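PDB 4WOD: taurocyamine kinase, which catalyses the reversible, magnesium-dependent transfer of a phosphate group from ATP to taurocyamine, giving N-phosphotaurocyamine and ADP. Local coordinates for residues R14-N19 with Y55-L60; M639-L644 with H700-G705; E354-A359 with M364-L369; E144-I149 with G162-L167. The protein carries 4 engineered substitutions. One frame throughout, in Å; residues are numbered along the deposited sequence.

How the contacts relate
Contact 2 is the one fully buried contact, an apolar meeting of a strand within a sheet and a helix; the other three are partly buried and use polar groups. Contacts 2 and 4 both join a helix to a strand of an eight-stranded antiparallel sheet, in two sheets of the same strand order, but contact 4 sits at an outermost strand and rests on one tyrosine-glutamate bond. Contact 1 packs two loops beside the bound arginine, with a proline under a salt-bridged guanidinium. Contact 3 crosses the junction between the two approximate repeats, through side-chain-to-backbone bonds and a proline on a tyrosine ring. None touches another; contacts 2 and 4 lie about 78 Å apart, centre to centre.

Contact 1: R14-N19 with Y55-L60; sequences RNDERN and YNPGAL. With ARG (arginine), chain B.
The ring of P57 fits against the turn that carries D16, R18 and N19, and it has far more surface buried here than any other residue. Its CG lies over the centre of the R18 guanidinium, 3.6 Å from R18 CZ, while its CB meets the carboxylate of D16 at 3.5 Å from OD2. One face of the flat guanidinium thus covers P57 CG. Two neighbouring bonds hold it in place: R18 NE reaches D16 OD1 at 2.8 Å, almost exactly in the guanidinium plane, and R18 NH2 reaches D16 OD2 at 2.7 Å, tilted from it. A bend at chi3 (-58°) folds the arginine chain back for this side-on grip. D16 OD1 also accepts from the backbone N of R18, from above the carboxylate plane, which makes an Asx turn inside the type I turn D16-N19. N19 lies alongside P57, its CB 4.1 Å from P57 CB and its ND2 3.8 Å from P57 CA. The same ND2 makes a weak bond to a water that lies near N56 O and A59 O, whereas N19 OD1 is bonded to S21. Past P57, the type I turn N56-A59 delivers L60, whose backbone N donates to the carboxylate O of the bound arginine at 2.8 Å, so the packed loop leads into the pocket that holds this ligand. Both segments are loops of the all-helical N-terminal domain: 14-19 joins helix 6-14 to helix 22-26, while the segment 55-60 follows helix 46-55, and N56 also touches helix 190-194.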
loop_
_atom_site.group_PDB
_atom_site.type_symbol
_atom_site.label_atom_id
_atom_site.label_comp_id
_atom_site.label_asym_id
_atom_site.label_seq_id
_atom_site.Cartn_x
_atom_site.Cartn_y
_atom_site.Cartn_z
ATOM N N ARG A 14 -7.772 24.158 -8.433
ATOM C CA ARG A 14 -9.027 23.425 -8.239
ATOM C C ARG A 14 -9.551 22.815 -9.537
ATOM O O ARG A 14 -10.064 21.704 -9.541
ATOM C CB ARG A 14 -10.082 24.333 -7.635
ATOM C CG ARG A 14 -9.940 24.450 -6.153
ATOM C CD ARG A 14 -11.078 25.240 -5.563
ATOM N NE ARG A 14 -11.121 25.080 -4.119
ATOM C CZ ARG A 14 -12.023 25.658 -3.338
ATOM N NH1 ARG A 14 -12.949 26.448 -3.873
ATOM N NH2 ARG A 14 -11.992 25.448 -2.028
ATOM N N ASN A 15 -9.411 23.540 -10.640
ATOM C CA ASN A 15 -9.883 23.051 -11.936
ATOM C C ASN A 15 -9.013 21.943 -12.527
ATOM O O ASN A 15 -9.336 21.387 -13.576
ATOM C CB ASN A 15 -9.968 24.198 -12.945
ATOM C CG ASN A 15 -11.194 25.063 -12.740
ATOM O OD1 ASN A 15 -12.115 24.698 -12.001
ATOM N ND2 ASN A 15 -11.218 26.217 -13.409
ATOM N N ASP A 16 -7.905 21.630 -11.867
ATOM C CA ASP A 16 -6.979 20.655 -12.417
ATOM C C ASP A 16 -7.252 19.274 -11.834
ATOM O O ASP A 16 -6.982 19.011 -10.658
ATOM C CB ASP A 16 -5.534 21.083 -12.158
ATOM C CG ASP A 16 -4.535 20.278 -12.970
ATOM O OD1 ASP A 16 -4.946 19.313 -13.655
ATOM O OD2 ASP A 16 -3.329 20.608 -12.916
ATOM N N GLU A 17 -7.789 18.392 -12.671
ATOM C CA GLU A 17 -8.183 17.059 -12.238
ATOM C C GLU A 17 -6.990 16.218 -11.772
ATOM O O GLU A 17 -7.152 15.290 -10.972
ATOM C CB GLU A 17 -8.923 16.342 -13.376
ATOM C CG GLU A 17 -10.129 15.529 -12.934
ATOM C CD GLU A 17 -11.348 16.391 -12.635
ATOM O OE1 GLU A 17 -11.232 17.637 -12.687
ATOM O OE2 GLU A 17 -12.422 15.815 -12.345
ATOM N N ARG A 18 -5.803 16.551 -12.286
ATOM C CA ARG A 18 -4.566 15.857 -11.935
ATOM C C ARG A 18 -4.019 16.316 -10.587
ATOM O O ARG A 18 -3.140 15.679 -10.005
ATOM C CB ARG A 18 -3.495 16.089 -12.998
ATOM C CG ARG A 18 -3.915 15.756 -14.428
ATOM C CD ARG A 18 -3.010 16.485 -15.385
ATOM N NE ARG A 18 -3.078 17.927 -15.151
ATOM C CZ ARG A 18 -2.188 18.805 -15.600
ATOM N NH1 ARG A 18 -1.140 18.394 -16.304
ATOM N NH2 ARG A 18 -2.340 20.096 -15.329
ATOM N N ASN A 19 -4.509 17.452 -10.108
ATOM C CA ASN A 19 -4.001 17.985 -8.854
ATOM C C ASN A 19 -4.752 17.390 -7.670
ATOM O O ASN A 19 -5.969 17.517 -7.574
ATOM C CB ASN A 19 -4.087 19.515 -8.853
ATOM C CG ASN A 19 -3.222 20.139 -7.788
ATOM O OD1 ASN A 19 -3.275 19.751 -6.618
ATOM N ND2 ASN A 19 -2.409 21.111 -8.185
ATOM N N TYR A 55 1.084 24.780 -11.397
ATOM C CA TYR A 55 1.716 24.359 -12.643
ATOM C C TYR A 55 2.285 22.962 -12.551
ATOM O O TYR A 55 2.574 22.352 -13.565
ATOM C CB TYR A 55 2.798 25.354 -13.046
ATOM C CG TYR A 55 2.203 26.728 -13.174
ATOM C CD1 TYR A 55 1.297 27.016 -14.190
ATOM C CD2 TYR A 55 2.500 27.724 -12.258
ATOM C CE1 TYR A 55 0.720 28.271 -14.298
ATOM C CE2 TYR A 55 1.928 28.983 -12.358
ATOM C CZ TYR A 55 1.040 29.248 -13.373
ATOM O OH TYR A 55 0.484 30.497 -13.478
ATOM N N ASN A 56 2.439 22.465 -11.332
ATOM C CA ASN A 56 2.915 21.105 -11.129
ATOM C C ASN A 56 1.919 20.283 -10.310
ATOM O O ASN A 56 2.017 20.201 -9.084
ATOM C CB ASN A 56 4.283 21.139 -10.454
ATOM C CG ASN A 56 5.296 21.929 -11.261
ATOM O OD1 ASN A 56 5.485 23.132 -11.042
ATOM N ND2 ASN A 56 5.933 21.264 -12.222
ATOM N N PRO A 57 0.947 19.655 -10.995
ATOM C CA PRO A 57 -0.104 18.937 -10.264
ATOM C C PRO A 57 0.395 17.744 -9.435
ATOM O O PRO A 57 -0.317 17.310 -8.534
ATOM C CB PRO A 57 -1.056 18.472 -11.379
ATOM C CG PRO A 57 -0.241 18.521 -12.640
ATOM C CD PRO A 57 0.754 19.624 -12.455
ATOM N N GLY A 58 1.594 17.246 -9.717
ATOM C CA GLY A 58 2.134 16.123 -8.969
ATOM C C GLY A 58 2.658 16.529 -7.603
ATOM O O GLY A 58 2.848 15.691 -6.727
ATOM N N ALA A 59 2.899 17.823 -7.421
ATOM C CA ALA A 59 3.435 18.328 -6.157
ATOM C C ALA A 59 2.388 18.250 -5.045
ATOM O O ALA A 59 1.266 18.718 -5.199
ATOM C CB ALA A 59 3.928 19.754 -6.330
ATOM N N LEU A 60 2.778 17.671 -3.919
ATOM C CA LEU A 60 1.893 17.482 -2.776
ATOM C C LEU A 60 1.739 18.723 -1.878
ATOM O O LEU A 60 0.676 18.965 -1.297
ATOM C CB LEU A 60 2.420 16.322 -1.937
ATOM C CG LEU A 60 1.488 15.811 -0.849
ATOM C CD1 LEU A 60 0.218 15.305 -1.500
ATOM C CD2 LEU A 60 2.179 14.697 -0.061
HETATM N N ARG B . 6.236 16.267 -0.537
HETATM C CA ARG B . 6.687 17.338 -1.383
HETATM C C ARG B . 5.813 17.718 -2.564
HETATM O O ARG B . 5.382 16.831 -3.341
HETATM C CB ARG B . 8.090 17.114 -1.812
HETATM C CG ARG B . 9.072 17.541 -0.775
HETATM C CD ARG B . 9.784 18.718 -1.336
HETATM N NE ARG B . 10.765 19.191 -0.406
HETATM C CZ ARG B . 11.997 19.451 -0.739
HETATM N NH1 ARG B . 12.839 19.882 0.152
HETATM N NH2 ARG B . 12.384 19.250 -1.969
HETATM O OXT ARG B . 5.620 18.943 -2.564
HETATM O O HOH W 1 0.207 20.601 -6.665
#

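Contact 2: M639-L644 with H700-G705; sequences MRASVL and HEMAEG
M702 reaches from the C-terminal helix 695-715 onto A641 and V643, in the helix-on-sheet packing of the phosphagen kinase catalytic domain. Strand 639-646 lies inside the antiparallel sheet, between strands 480-489 and 682-687, and the segments run nearly parallel, their axes 23° apart and 8.3 Å at closest approach. Along the helix, E701 turns to a salt bridge with R689, and M702, one residue on, is the one that meets the strand. Its CG stands anti to the backbone N (chi1 -175°), and bends at chi2 and chi3 turn CE in against the strand between A641 and V643. A703 follows and packs on L599 of helix 599-614, which M702 also touches. On the strand, alternation sends A641 and V643 to the helix, while S642 points away from it and its side chain touches D684 and S686 of strand 682-687; residues 640-644 are predicted to belong to the ATP site. This helix therefore backs a strand that probably contributes to nucleotide binding. The contact is apolar and buried: M702 CE lies 3.7 Å from A641 CB and 4.0 Å from V643 CG1, while M702 CG rests 3.5 Å from A641 O.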
loop_
_atom_site.group_PDB
_atom_site.type_symbol
_atom_site.label_atom_id
_atom_site.label_comp_id
_atom_site.label_asym_id
_atom_site.label_seq_id
_atom_site.Cartn_x
_atom_site.Cartn_y
_atom_site.Cartn_z
ATOM N N MET A 639 -20.445 -22.972 -2.671
ATOM C CA MET A 639 -21.641 -22.366 -3.250
ATOM C C MET A 639 -22.276 -21.381 -2.316
ATOM O O MET A 639 -22.548 -21.691 -1.157
ATOM C CB MET A 639 -22.675 -23.426 -3.617
ATOM C CG MET A 639 -23.949 -22.842 -4.225
ATOM S SD MET A 639 -25.052 -24.098 -4.913
ATOM C CE MET A 639 -24.244 -24.380 -6.509
ATOM N N ARG A 640 -22.532 -20.195 -2.842
ATOM C CA ARG A 640 -23.244 -19.177 -2.117
ATOM C C ARG A 640 -24.410 -18.685 -2.962
ATOM O O ARG A 640 -24.208 -18.069 -4.011
ATOM C CB ARG A 640 -22.302 -18.022 -1.743
ATOM C CG ARG A 640 -22.953 -16.906 -0.923
ATOM C CD ARG A 640 -21.936 -15.773 -0.706
ATOM N NE ARG A 640 -22.438 -14.661 0.094
ATOM C CZ ARG A 640 -23.214 -13.681 -0.368
ATOM N NH1 ARG A 640 -23.612 -13.678 -1.634
ATOM N NH2 ARG A 640 -23.601 -12.702 0.441
ATOM N N ALA A 641 -25.620 -19.016 -2.518
ATOM C CA ALA A 641 -26.841 -18.491 -3.118
ATOM C C ALA A 641 -27.372 -17.363 -2.254
ATOM O O ALA A 641 -27.389 -17.458 -1.025
ATOM C CB ALA A 641 -27.883 -19.569 -3.260
ATOM N N SER A 642 -27.851 -16.309 -2.888
ATOM C CA SER A 642 -28.217 -15.141 -2.126
ATOM C C SER A 642 -29.336 -14.369 -2.782
ATOM O O SER A 642 -29.610 -14.537 -3.973
ATOM C CB SER A 642 -26.995 -14.239 -1.929
ATOM O OG SER A 642 -26.579 -13.677 -3.157
ATOM N N VAL A 643 -29.996 -13.536 -1.984
ATOM C CA VAL A 643 -30.998 -12.605 -2.490
ATOM C C VAL A 643 -30.788 -11.234 -1.889
ATOM O O VAL A 643 -30.301 -11.101 -0.769
ATOM C CB VAL A 643 -32.454 -13.055 -2.171
ATOM C CG1 VAL A 643 -32.817 -14.303 -2.951
ATOM C CG2 VAL A 643 -32.653 -13.251 -0.663
ATOM N N LEU A 644 -31.162 -10.211 -2.645
ATOM C CA LEU A 644 -31.291 -8.882 -2.085
ATOM C C LEU A 644 -32.740 -8.735 -1.602
ATOM O O LEU A 644 -33.665 -8.621 -2.410
ATOM C CB LEU A 644 -30.923 -7.822 -3.120
ATOM C CG LEU A 644 -30.578 -6.449 -2.558
ATOM C CD1 LEU A 644 -29.715 -6.598 -1.314
ATOM C CD2 LEU A 644 -29.857 -5.649 -3.614
ATOM N N HIS A 700 -31.431 -24.897 -1.545
ATOM C CA HIS A 700 -32.746 -25.092 -0.936
ATOM C C HIS A 700 -32.804 -24.501 0.472
ATOM O O HIS A 700 -33.830 -23.949 0.867
ATOM C CB HIS A 700 -33.121 -26.568 -0.891
ATOM C CG HIS A 700 -34.561 -26.810 -0.566
ATOM N ND1 HIS A 700 -34.980 -27.846 0.241
ATOM C CD2 HIS A 700 -35.681 -26.146 -0.936
ATOM C CE1 HIS A 700 -36.297 -27.818 0.341
ATOM N NE2 HIS A 700 -36.746 -26.793 -0.361
ATOM N N GLU A 701 -31.703 -24.608 1.216
ATOM C CA GLU A 701 -31.634 -23.997 2.533
ATOM C C GLU A 701 -31.866 -22.492 2.427
ATOM O O GLU A 701 -32.655 -21.935 3.198
ATOM C CB GLU A 701 -30.298 -24.292 3.226
ATOM C CG GLU A 701 -30.247 -25.693 3.810
ATOM C CD GLU A 701 -29.103 -25.901 4.779
ATOM O OE1 GLU A 701 -28.543 -24.903 5.291
ATOM O OE2 GLU A 701 -28.769 -27.076 5.035
ATOM N N MET A 702 -31.206 -21.836 1.470
ATOM C CA MET A 702 -31.408 -20.401 1.296
ATOM C C MET A 702 -32.876 -20.129 1.001
ATOM O O MET A 702 -33.500 -19.315 1.675
ATOM C CB MET A 702 -30.519 -19.826 0.189
ATOM C CG MET A 702 -30.621 -18.313 0.069
ATOM S SD MET A 702 -31.956 -17.804 -1.048
ATOM C CE MET A 702 -31.181 -17.973 -2.646
ATOM N N ALA A 703 -33.422 -20.828 0.008
ATOM C CA ALA A 703 -34.819 -20.654 -0.389
ATOM C C ALA A 703 -35.798 -20.848 0.789
ATOM O O ALA A 703 -36.648 -19.995 1.042
ATOM C CB ALA A 703 -35.163 -21.609 -1.528
ATOM N N GLU A 704 -35.665 -21.958 1.508
ATOM C CA GLU A 704 -36.520 -22.223 2.661
ATOM C C GLU A 704 -36.390 -21.120 3.710
ATOM O O GLU A 704 -37.390 -20.680 4.278
ATOM C CB GLU A 704 -36.189 -23.579 3.287
ATOM C CG GLU A 704 -36.698 -24.764 2.499
ATOM C CD GLU A 704 -36.549 -26.067 3.252
ATOM O OE1 GLU A 704 -35.637 -26.850 2.915
ATOM O OE2 GLU A 704 -37.344 -26.306 4.188
ATOM N N GLY A 705 -35.160 -20.674 3.953
ATOM C CA GLY A 705 -34.907 -19.601 4.895
ATOM C C GLY A 705 -35.491 -18.266 4.464
ATOM O O GLY A 705 -35.985 -17.497 5.289
#

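Contact 3: E354-A359 with M364-L369; sequences EYNKGA and MPVEPL
Y355, at the end of helix 331-355, sets one ring face against P368, the residue at the N-cap position of helix 369-376. Its CB meets P368 CG at 4.0 Å; CG anti to the backbone N (chi1 -156°) then swings the ring across the second segment. CD1 lies against P368 CB, and CD2 approaches V366 O and V366 CG1. P368 CA stands over the middle of the ring, 3.4 Å from its centroid and 2° off the normal, a CH-pi contact almost straight over the face. Y355 CE2 comes to 3.7 Å from E367 O. At the tip, OH receives a weak bond from L369 N at 3.3 Å, touches L369 CB, and is also bonded to D399. The next residue, N356, grips V366 at both ends of its backbone: ND2 donates to V366 O at 2.9 Å and OD1 accepts from V366 N at 3.0 Å. ND2 also bonds L352 O in the preceding helix, and OD1 takes R402 and a water that bridges to M364 O. ND2 has two acceptors and OD1 several donors, which probably fixes the rotation of the amide; the join of the two approximate repeats is thus held by directional bonds as well as by the CH-pi contact.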
loop_
_atom_site.group_PDB
_atom_site.type_symbol
_atom_site.label_atom_id
_atom_site.label_comp_id
_atom_site.label_asym_id
_atom_site.label_seq_id
_atom_site.Cartn_x
_atom_site.Cartn_y
_atom_site.Cartn_z
ATOM N N GLU A 354 17.296 -16.492 3.303
ATOM C CA GLU A 354 17.537 -17.841 3.827
ATOM C C GLU A 354 16.304 -18.772 3.762
ATOM O O GLU A 354 16.417 -19.926 3.332
ATOM C CB GLU A 354 18.047 -17.759 5.266
ATOM C CG GLU A 354 19.412 -17.078 5.373
ATOM C CD GLU A 354 20.485 -17.796 4.547
ATOM O OE1 GLU A 354 20.571 -19.042 4.636
ATOM O OE2 GLU A 354 21.209 -17.121 3.773
ATOM N N TYR A 355 15.144 -18.275 4.174
ATOM C CA TYR A 355 13.930 -19.101 4.241
ATOM C C TYR A 355 13.459 -19.535 2.852
ATOM O O TYR A 355 12.781 -20.552 2.725
ATOM C CB TYR A 355 12.802 -18.353 4.952
ATOM C CG TYR A 355 11.748 -19.238 5.581
ATOM C CD1 TYR A 355 12.048 -20.013 6.695
ATOM C CD2 TYR A 355 10.450 -19.279 5.084
ATOM C CE1 TYR A 355 11.111 -20.810 7.276
ATOM C CE2 TYR A 355 9.487 -20.080 5.672
ATOM C CZ TYR A 355 9.830 -20.847 6.770
ATOM O OH TYR A 355 8.900 -21.642 7.386
ATOM N N ASN A 356 13.863 -18.805 1.813
ATOM C CA ASN A 356 13.345 -19.065 0.466
ATOM C C ASN A 356 14.397 -19.614 -0.481
ATOM O O ASN A 356 14.185 -19.672 -1.686
ATOM C CB ASN A 356 12.720 -17.796 -0.118
ATOM C CG ASN A 356 11.473 -17.361 0.655
ATOM O OD1 ASN A 356 10.375 -17.871 0.431
ATOM N ND2 ASN A 356 11.648 -16.439 1.585
ATOM N N LYS A 357 15.528 -20.030 0.079
ATOM C CA LYS A 357 16.577 -20.690 -0.694
ATOM C C LYS A 357 15.951 -21.921 -1.356
ATOM O O LYS A 357 15.306 -22.719 -0.689
ATOM C CB LYS A 357 17.740 -21.111 0.216
ATOM C CG LYS A 357 19.097 -20.583 -0.173
ATOM C CD LYS A 357 20.225 -21.349 0.546
ATOM C CE LYS A 357 20.628 -22.601 -0.257
ATOM N NZ LYS A 357 21.797 -23.382 0.307
ATOM N N GLY A 358 16.093 -22.061 -2.658
ATOM C CA GLY A 358 15.623 -23.274 -3.292
ATOM C C GLY A 358 14.205 -23.229 -3.805
ATOM O O GLY A 358 13.784 -24.145 -4.532
ATOM N N ALA A 359 13.480 -22.158 -3.481
ATOM C CA ALA A 359 12.060 -22.086 -3.838
ATOM C C ALA A 359 11.873 -21.751 -5.327
ATOM O O ALA A 359 12.738 -21.123 -5.940
ATOM C CB ALA A 359 11.344 -21.066 -2.958
ATOM N N MET A 364 5.836 -16.572 -4.908
ATOM C CA MET A 364 5.953 -15.556 -3.861
ATOM C C MET A 364 6.902 -15.973 -2.730
ATOM O O MET A 364 6.762 -17.054 -2.177
ATOM C CB MET A 364 4.576 -15.262 -3.288
ATOM C CG MET A 364 4.529 -14.137 -2.262
ATOM S SD MET A 364 2.951 -14.163 -1.365
ATOM C CE MET A 364 3.266 -12.906 -0.121
ATOM N N PRO A 365 7.882 -15.118 -2.390
ATOM C CA PRO A 365 8.711 -15.442 -1.224
ATOM C C PRO A 365 7.948 -15.130 0.072
ATOM O O PRO A 365 7.022 -14.323 0.050
ATOM C CB PRO A 365 9.940 -14.541 -1.409
ATOM C CG PRO A 365 9.448 -13.395 -2.192
ATOM C CD PRO A 365 8.361 -13.923 -3.099
ATOM N N VAL A 366 8.298 -15.779 1.178
ATOM C CA VAL A 366 7.563 -15.567 2.406
ATOM C C VAL A 366 8.520 -15.483 3.585
ATOM O O VAL A 366 9.573 -16.127 3.584
ATOM C CB VAL A 366 6.513 -16.687 2.640
ATOM C CG1 VAL A 366 7.200 -18.042 2.903
ATOM C CG2 VAL A 366 5.523 -16.298 3.764
ATOM N N GLU A 367 8.151 -14.679 4.580
ATOM C CA GLU A 367 8.919 -14.587 5.826
ATOM C C GLU A 367 8.930 -15.949 6.543
ATOM O O GLU A 367 8.021 -16.776 6.344
ATOM C CB GLU A 367 8.324 -13.511 6.734
ATOM C CG GLU A 367 8.267 -12.089 6.135
ATOM C CD GLU A 367 6.946 -11.755 5.427
ATOM O OE1 GLU A 367 6.346 -12.645 4.785
ATOM O OE2 GLU A 367 6.506 -10.590 5.514
ATOM N N PRO A 368 9.956 -16.194 7.378
ATOM C CA PRO A 368 9.949 -17.412 8.196
ATOM C C PRO A 368 8.639 -17.591 8.973
ATOM O O PRO A 368 8.071 -16.613 9.476
ATOM C CB PRO A 368 11.124 -17.191 9.152
ATOM C CG PRO A 368 12.101 -16.395 8.336
ATOM C CD PRO A 368 11.203 -15.426 7.552
ATOM N N LEU A 369 8.160 -18.830 9.027
ATOM C CA LEU A 369 6.952 -19.166 9.770
ATOM C C LEU A 369 6.952 -18.602 11.199
ATOM O O LEU A 369 5.953 -18.045 11.649
ATOM C CB LEU A 369 6.775 -20.678 9.810
ATOM C CG LEU A 369 5.602 -21.201 10.634
ATOM C CD1 LEU A 369 4.266 -20.550 10.178
ATOM C CD2 LEU A 369 5.553 -22.717 10.536
HETATM O O HOH W 2 8.621 -19.057 -1.735
#

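Contact 4: E144-I149 with G162-L167; sequences ELENKI and GTYYPL
Y164 OH donates to E146 OE2 in the one hydrogen bond between these segments; the modelled 2.4 Å is very short, and the exact length is doubtful. The carboxylate oxygen arrives at the edge of the tyrosine ring, in its plane, while the carboxylate itself is turned 66° from that plane. Both side chains leave their backbones with CG anti to N (chi1 -179° for E146, -178° for Y164), and E146 stays extended beyond CG, so the two side chains span the distance between helix and strand. The backbones remain well apart, with E146 CA and P166 CA, the nearest pair, at 9.0 Å. P166 CB also comes to 3.9 Å from E146 OE2, a van der Waals contact, and P166 N lies over the rim of one face of the Y164 ring. The side chains of E146 and Y164 both also rest on I219 of strand 215-219. A hydroxyl donor would probably stabilise the buried carboxylate as an anion. Helix 139-154 thereby meets strand 162-166, an outermost strand of the eight-stranded antiparallel sheet, in a helix-to-edge-strand contact of the phosphagen kinase catalytic fold.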
loop_
_atom_site.group_PDB
_atom_site.type_symbol
_atom_site.label_atom_id
_atom_site.label_comp_id
_atom_site.label_asym_id
_atom_site.label_seq_id
_atom_site.Cartn_x
_atom_site.Cartn_y
_atom_site.Cartn_z
ATOM N N GLU A 144 24.728 38.230 -0.531
ATOM C CA GLU A 144 25.112 38.524 0.865
ATOM C C GLU A 144 24.966 37.286 1.783
ATOM O O GLU A 144 25.832 37.019 2.635
ATOM C CB GLU A 144 24.296 39.694 1.422
ATOM C CG GLU A 144 24.708 41.025 0.850
ATOM C CD GLU A 144 23.920 42.173 1.429
ATOM O OE1 GLU A 144 24.501 42.957 2.209
ATOM O OE2 GLU A 144 22.711 42.280 1.124
ATOM N N LEU A 145 23.885 36.526 1.584
ATOM C CA LEU A 145 23.635 35.298 2.335
ATOM C C LEU A 145 24.706 34.251 2.022
ATOM O O LEU A 145 25.261 33.613 2.933
ATOM C CB LEU A 145 22.223 34.763 2.021
ATOM C CG LEU A 145 21.778 33.451 2.670
ATOM C CD1 LEU A 145 21.897 33.532 4.200
ATOM C CD2 LEU A 145 20.348 33.101 2.227
ATOM N N GLU A 146 25.016 34.097 0.738
ATOM C CA GLU A 146 26.079 33.186 0.313
ATOM C C GLU A 146 27.409 33.544 0.984
ATOM O O GLU A 146 28.087 32.663 1.521
ATOM C CB GLU A 146 26.239 33.191 -1.212
ATOM C CG GLU A 146 27.315 32.231 -1.710
ATOM C CD GLU A 146 27.822 32.562 -3.111
ATOM O OE1 GLU A 146 27.454 33.627 -3.657
ATOM O OE2 GLU A 146 28.569 31.734 -3.683
ATOM N N ASN A 147 27.758 34.833 0.970
ATOM C CA ASN A 147 29.004 35.297 1.586
ATOM C C ASN A 147 29.038 34.992 3.081
ATOM O O ASN A 147 30.043 34.499 3.602
ATOM C CB ASN A 147 29.204 36.808 1.382
ATOM C CG ASN A 147 29.475 37.191 -0.074
ATOM O OD1 ASN A 147 29.896 36.374 -0.884
ATOM N ND2 ASN A 147 29.212 38.444 -0.404
ATOM N N LYS A 148 27.938 35.306 3.760
ATOM C CA LYS A 148 27.780 35.019 5.177
ATOM C C LYS A 148 28.011 33.533 5.443
ATOM O O LYS A 148 28.750 33.146 6.365
ATOM C CB LYS A 148 26.380 35.438 5.637
ATOM C CG LYS A 148 26.186 35.544 7.146
ATOM C CD LYS A 148 24.690 35.764 7.462
ATOM C CE LYS A 148 24.490 36.509 8.759
ATOM N NZ LYS A 148 24.732 37.980 8.594
ATOM N N ILE A 149 27.408 32.694 4.605
ATOM C CA ILE A 149 27.543 31.250 4.792
ATOM C C ILE A 149 28.941 30.718 4.433
ATOM O O ILE A 149 29.509 29.901 5.184
ATOM C CB ILE A 149 26.468 30.487 3.979
ATOM C CG1 ILE A 149 25.083 30.796 4.558
ATOM C CG2 ILE A 149 26.713 28.994 4.076
ATOM C CD1 ILE A 149 23.894 30.348 3.699
ATOM N N GLY A 162 38.391 22.158 3.537
ATOM C CA GLY A 162 38.053 21.827 2.168
ATOM C C GLY A 162 37.910 23.046 1.281
ATOM O O GLY A 162 38.503 24.083 1.543
ATOM N N THR A 163 37.096 22.921 0.241
ATOM C CA THR A 163 37.012 23.949 -0.783
ATOM C C THR A 163 35.590 24.404 -1.102
ATOM O O THR A 163 34.687 23.580 -1.289
ATOM C CB THR A 163 37.663 23.455 -2.082
ATOM O OG1 THR A 163 39.030 23.111 -1.819
ATOM C CG2 THR A 163 37.607 24.530 -3.158
ATOM N N TYR A 164 35.409 25.720 -1.193
ATOM C CA TYR A 164 34.147 26.290 -1.637
ATOM C C TYR A 164 34.137 26.549 -3.147
ATOM O O TYR A 164 35.003 27.250 -3.676
ATOM C CB TYR A 164 33.840 27.600 -0.887
ATOM C CG TYR A 164 32.513 28.148 -1.336
ATOM C CD1 TYR A 164 31.357 27.381 -1.199
ATOM C CD2 TYR A 164 32.410 29.389 -1.949
ATOM C CE1 TYR A 164 30.130 27.852 -1.636
ATOM C CE2 TYR A 164 31.189 29.866 -2.385
ATOM C CZ TYR A 164 30.053 29.097 -2.224
ATOM O OH TYR A 164 28.827 29.554 -2.653
ATOM N N TYR A 165 33.147 25.993 -3.837
ATOM C CA TYR A 165 32.994 26.194 -5.275
ATOM C C TYR A 165 31.746 27.005 -5.595
ATOM O O TYR A 165 30.650 26.446 -5.631
ATOM C CB TYR A 165 32.902 24.850 -6.007
ATOM C CG TYR A 165 34.050 23.905 -5.733
ATOM C CD1 TYR A 165 35.132 23.827 -6.604
ATOM C CD2 TYR A 165 34.056 23.096 -4.607
ATOM C CE1 TYR A 165 36.188 22.963 -6.363
ATOM C CE2 TYR A 165 35.111 22.229 -4.353
ATOM C CZ TYR A 165 36.173 22.169 -5.237
ATOM O OH TYR A 165 37.226 21.312 -4.997
ATOM N N PRO A 166 31.899 28.319 -5.836
ATOM C CA PRO A 166 30.719 29.075 -6.273
ATOM C C PRO A 166 30.289 28.640 -7.670
ATOM O O PRO A 166 31.149 28.433 -8.533
ATOM C CB PRO A 166 31.202 30.533 -6.260
ATOM C CG PRO A 166 32.709 30.437 -6.357
ATOM C CD PRO A 166 33.086 29.176 -5.656
ATOM N N LEU A 167 28.983 28.481 -7.878
ATOM C CA LEU A 167 28.446 28.084 -9.177
ATOM C C LEU A 167 28.822 29.070 -10.260
ATOM O O LEU A 167 29.189 28.685 -11.381
ATOM C CB LEU A 167 26.919 27.960 -9.122
ATOM C CG LEU A 167 26.356 26.553 -8.928
ATOM C CD1 LEU A 167 26.989 25.874 -7.725
ATOM C CD2 LEU A 167 24.830 26.575 -8.809
#